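Local coordinates for protein alpha-galactosidase 1 (Saccharomyces cerevisiae, PDB 3LRK) that hydrolyses terminal, non-reducing alpha-D-galactose residues from alpha-D-galactosides such as galactose oligosaccharides, galactomannans and galactolipids, at residues A[32-37]-A[67-72]. The protein carries 1 engineered substitution. Sequence-based numbering, arbitrary orientation.
Sequences MGWDNW and KYIILD
Gly33 to Asp35 pair in parallel with Tyr68 to Ile70, the two strand axes approaching to 4.8 Å at an angle of 21°. Met32 O accepts two amides at the start of the pairing: Tyr68 N at 3.1 Å, on a lone pair, and Lys67 N from above the carbonyl plane. Trp34 then bonds through both its backbone groups, its N giving to Tyr68 O at 2.8 Å and its O receiving Ile70 N. On one face of the sheet, Ile69 CG2 meets the edge of the Trp34 indole at CE3, 4.1 Å away; this pair packs against Ile56 of helix 46-58, while Trp34 NE1 bonds to Ala294 O. The other face carries Asp35 and Ile70, whose CG2 lies 3.7 Å from Asp35 OD2. With CG anti to the backbone N (chi1 -177°), the Asp35 carboxylate reaches past the strand end: OD1 caps Trp37 N at 2.8 Å, and OD2 comes within 2.7 Å of Asp72 OD1, the carboxylate planes 57° apart. Asp72 OD1 also forms a salt bridge with Lys147 NZ. Replacing Asp35 with alanine is likely to leave Trp37 N without its capping acceptor and open a gap beside Asp72 OD1 and Ile70 CG2. Asp72 OD2 lies 3.8 Å from Trp37 CE3 and is hydrogen-bonded to a glycerol that is probably from the crystallisation liquor. These are neighbouring strands of the TIM barrel of family GH27, with substrate-binding Asp72 just beyond the C-terminal end of strand 68-70, beside Lys147 of strand 145-149, where the active site of this fold lies.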
ATOM      1  N   MET A  32      13.371  -5.650  31.741  1.00 21.19           N
ATOM      2  CA  MET A  32      14.255  -4.537  32.053  1.00 21.31           C
ATOM      3  C   MET A  32      15.683  -5.057  32.069  1.00 20.96           C
ATOM      4  O   MET A  32      15.933  -6.190  32.483  1.00 20.05           O
ATOM      5  CB  MET A  32      13.929  -3.930  33.429  1.00 21.33           C
ATOM      6  CG  MET A  32      12.563  -3.269  33.546  1.00 22.14           C
ATOM      7  SD  MET A  32      12.093  -2.971  35.281  1.00 23.63           S
ATOM      8  CE  MET A  32      13.238  -1.647  35.685  1.00 24.38           C
ATOM      9  N   GLY A  33      16.616  -4.222  31.626  1.00 20.73           N
ATOM     10  CA  GLY A  33      18.008  -4.614  31.604  1.00 20.82           C
ATOM     11  C   GLY A  33      18.910  -3.619  30.915  1.00 20.68           C
ATOM     12  O   GLY A  33      18.692  -2.419  30.996  1.00 20.65           O
ATOM     13  N   TRP A  34      19.916  -4.138  30.225  1.00 21.46           N
ATOM     14  CA  TRP A  34      20.922  -3.327  29.558  1.00 21.81           C
ATOM     15  C   TRP A  34      21.480  -4.089  28.355  1.00 22.18           C
ATOM     16  O   TRP A  34      21.603  -5.316  28.383  1.00 21.73           O
ATOM     17  CB  TRP A  34      22.039  -2.983  30.555  1.00 22.41           C
ATOM     18  CG  TRP A  34      23.278  -2.333  29.962  1.00 22.57           C
ATOM     19  CD1 TRP A  34      23.489  -0.996  29.767  1.00 22.55           C
ATOM     20  CD2 TRP A  34      24.473  -2.994  29.528  1.00 23.48           C
ATOM     21  NE1 TRP A  34      24.734  -0.784  29.221  1.00 23.58           N
ATOM     22  CE2 TRP A  34      25.362  -1.991  29.066  1.00 23.68           C
ATOM     23  CE3 TRP A  34      24.882  -4.337  29.478  1.00 24.25           C
ATOM     24  CZ2 TRP A  34      26.632  -2.288  28.558  1.00 23.12           C
ATOM     25  CZ3 TRP A  34      26.154  -4.630  28.969  1.00 24.07           C
ATOM     26  CH2 TRP A  34      27.009  -3.606  28.521  1.00 23.01           C
ATOM     27  N   ASP A  35      21.821  -3.343  27.309  1.00 22.67           N
ATOM     28  CA  ASP A  35      22.414  -3.894  26.094  1.00 23.45           C
ATOM     29  C   ASP A  35      23.645  -3.035  25.765  1.00 24.18           C
ATOM     30  O   ASP A  35      23.594  -1.805  25.864  1.00 24.12           O
ATOM     31  CB  ASP A  35      21.368  -3.871  24.958  1.00 23.29           C
ATOM     32  CG  ASP A  35      21.867  -4.488  23.651  1.00 23.33           C
ATOM     33  OD1 ASP A  35      22.945  -4.084  23.146  1.00 22.24           O
ATOM     34  OD2 ASP A  35      21.145  -5.366  23.096  1.00 21.31           O
ATOM     35  N   ASN A  36      24.736  -3.685  25.378  1.00 25.22           N
ATOM     36  CA  ASN A  36      26.026  -3.011  25.162  1.00 27.53           C
ATOM     37  C   ASN A  36      26.163  -2.221  23.859  1.00 28.42           C
ATOM     38  O   ASN A  36      27.148  -1.496  23.672  1.00 29.02           O
ATOM     39  CB  ASN A  36      27.155  -4.041  25.218  1.00 27.37           C
ATOM     40  CG  ASN A  36      27.114  -5.009  24.044  1.00 27.89           C
ATOM     41  OD1 ASN A  36      27.651  -4.737  22.960  1.00 30.05           O
ATOM     42  ND2 ASN A  36      26.473  -6.136  24.250  1.00 26.64           N
ATOM     43  N   TRP A  37      25.194  -2.365  22.954  1.00 29.49           N
ATOM     44  CA  TRP A  37      25.366  -1.857  21.593  1.00 30.32           C
ATOM     45  C   TRP A  37      25.588  -0.338  21.495  1.00 31.36           C
ATOM     46  O   TRP A  37      26.623   0.097  20.969  1.00 31.46           O
ATOM     47  CB  TRP A  37      24.230  -2.292  20.651  1.00 30.38           C
ATOM     48  CG  TRP A  37      24.564  -1.898  19.252  1.00 30.13           C
ATOM     49  CD1 TRP A  37      24.069  -0.840  18.553  1.00 31.17           C
ATOM     50  CD2 TRP A  37      25.540  -2.522  18.409  1.00 30.71           C
ATOM     51  NE1 TRP A  37      24.656  -0.779  17.302  1.00 31.65           N
ATOM     52  CE2 TRP A  37      25.564  -1.800  17.192  1.00 31.35           C
ATOM     53  CE3 TRP A  37      26.383  -3.635  18.556  1.00 29.57           C
ATOM     54  CZ2 TRP A  37      26.405  -2.151  16.131  1.00 31.19           C
ATOM     55  CZ3 TRP A  37      27.219  -3.988  17.494  1.00 30.34           C
ATOM     56  CH2 TRP A  37      27.225  -3.242  16.303  1.00 30.65           C
ATOM     57  N   LYS A  67      17.566  -6.455  35.139  1.00 23.62           N
ATOM     58  CA  LYS A  67      18.222  -7.733  35.437  1.00 24.01           C
ATOM     59  C   LYS A  67      18.763  -8.512  34.246  1.00 23.50           C
ATOM     60  O   LYS A  67      19.577  -9.417  34.424  1.00 23.32           O
ATOM     61  CB  LYS A  67      17.299  -8.615  36.290  1.00 24.80           C
ATOM     62  CG  LYS A  67      17.325  -8.196  37.764  1.00 28.22           C
ATOM     63  CD  LYS A  67      16.416  -9.040  38.632  1.00 33.42           C
ATOM     64  CE  LYS A  67      16.547  -8.627  40.083  1.00 36.27           C
ATOM     65  NZ  LYS A  67      15.787  -9.566  40.977  1.00 39.30           N
ATOM     66  N   TYR A  68      18.301  -8.169  33.046  1.00 22.39           N
ATOM     67  CA  TYR A  68      18.821  -8.790  31.828  1.00 21.91           C
ATOM     68  C   TYR A  68      20.061  -8.043  31.335  1.00 21.65           C
ATOM     69  O   TYR A  68      19.986  -6.859  30.992  1.00 22.30           O
ATOM     70  CB  TYR A  68      17.748  -8.843  30.728  1.00 21.68           C
ATOM     71  CG  TYR A  68      16.692  -9.894  30.954  1.00 21.17           C
ATOM     72  CD1 TYR A  68      16.965 -11.242  30.729  1.00 20.58           C
ATOM     73  CD2 TYR A  68      15.412  -9.543  31.379  1.00 21.62           C
ATOM     74  CE1 TYR A  68      15.986 -12.220  30.934  1.00 21.52           C
ATOM     75  CE2 TYR A  68      14.429 -10.509  31.590  1.00 21.53           C
ATOM     76  CZ  TYR A  68      14.722 -11.841  31.361  1.00 20.31           C
ATOM     77  OH  TYR A  68      13.757 -12.792  31.569  1.00 20.70           O
ATOM     78  N   ILE A  69      21.197  -8.733  31.362  1.00 20.99           N
ATOM     79  CA  ILE A  69      22.448  -8.252  30.767  1.00 20.42           C
ATOM     80  C   ILE A  69      22.530  -8.841  29.364  1.00 20.05           C
ATOM     81  O   ILE A  69      22.807 -10.048  29.185  1.00 20.06           O
ATOM     82  CB  ILE A  69      23.694  -8.671  31.615  1.00 20.24           C
ATOM     83  CG1 ILE A  69      23.582  -8.136  33.054  1.00 20.78           C
ATOM     84  CG2 ILE A  69      25.003  -8.217  30.936  1.00 20.79           C
ATOM     85  CD1 ILE A  69      23.442  -6.590  33.161  1.00 21.01           C
ATOM     86  N   ILE A  70      22.256  -7.997  28.373  1.00 19.83           N
ATOM     87  CA  ILE A  70      22.090  -8.471  27.001  1.00 19.77           C
ATOM     88  C   ILE A  70      23.304  -8.150  26.136  1.00 19.61           C
ATOM     89  O   ILE A  70      23.553  -6.995  25.791  1.00 19.71           O
ATOM     90  CB  ILE A  70      20.807  -7.912  26.329  1.00 19.80           C
ATOM     91  CG1 ILE A  70      19.573  -8.144  27.209  1.00 18.73           C
ATOM     92  CG2 ILE A  70      20.616  -8.541  24.938  1.00 19.31           C
ATOM     93  CD1 ILE A  70      18.434  -7.138  26.945  1.00 20.43           C
ATOM     94  N   LEU A  71      24.045  -9.199  25.803  1.00 19.67           N
ATOM     95  CA  LEU A  71      25.173  -9.130  24.891  1.00 19.78           C
ATOM     96  C   LEU A  71      24.603  -9.099  23.478  1.00 20.45           C
ATOM     97  O   LEU A  71      23.829  -9.986  23.100  1.00 20.26           O
ATOM     98  CB  LEU A  71      26.075 -10.352  25.066  1.00 19.27           C
ATOM     99  CG  LEU A  71      27.251 -10.544  24.089  1.00 19.17           C
ATOM    100  CD1 LEU A  71      28.323  -9.480  24.273  1.00 20.11           C
ATOM    101  CD2 LEU A  71      27.831 -11.932  24.219  1.00 18.27           C
ATOM    102  N   ASP A  72      24.990  -8.081  22.714  1.00 20.60           N
ATOM    103  CA  ASP A  72      24.463  -7.866  21.364  1.00 20.90           C
ATOM    104  C   ASP A  72      25.353  -8.549  20.308  1.00 20.71           C
ATOM    105  O   ASP A  72      25.889  -9.625  20.556  1.00 21.12           O
ATOM    106  CB  ASP A  72      24.287  -6.355  21.119  1.00 20.81           C
ATOM    107  CG  ASP A  72      23.133  -6.034  20.164  1.00 22.15           C
ATOM    108  OD1 ASP A  72      21.974  -5.909  20.615  1.00 22.96           O
ATOM    109  OD2 ASP A  72      23.396  -5.890  18.953  1.00 23.23           O
TER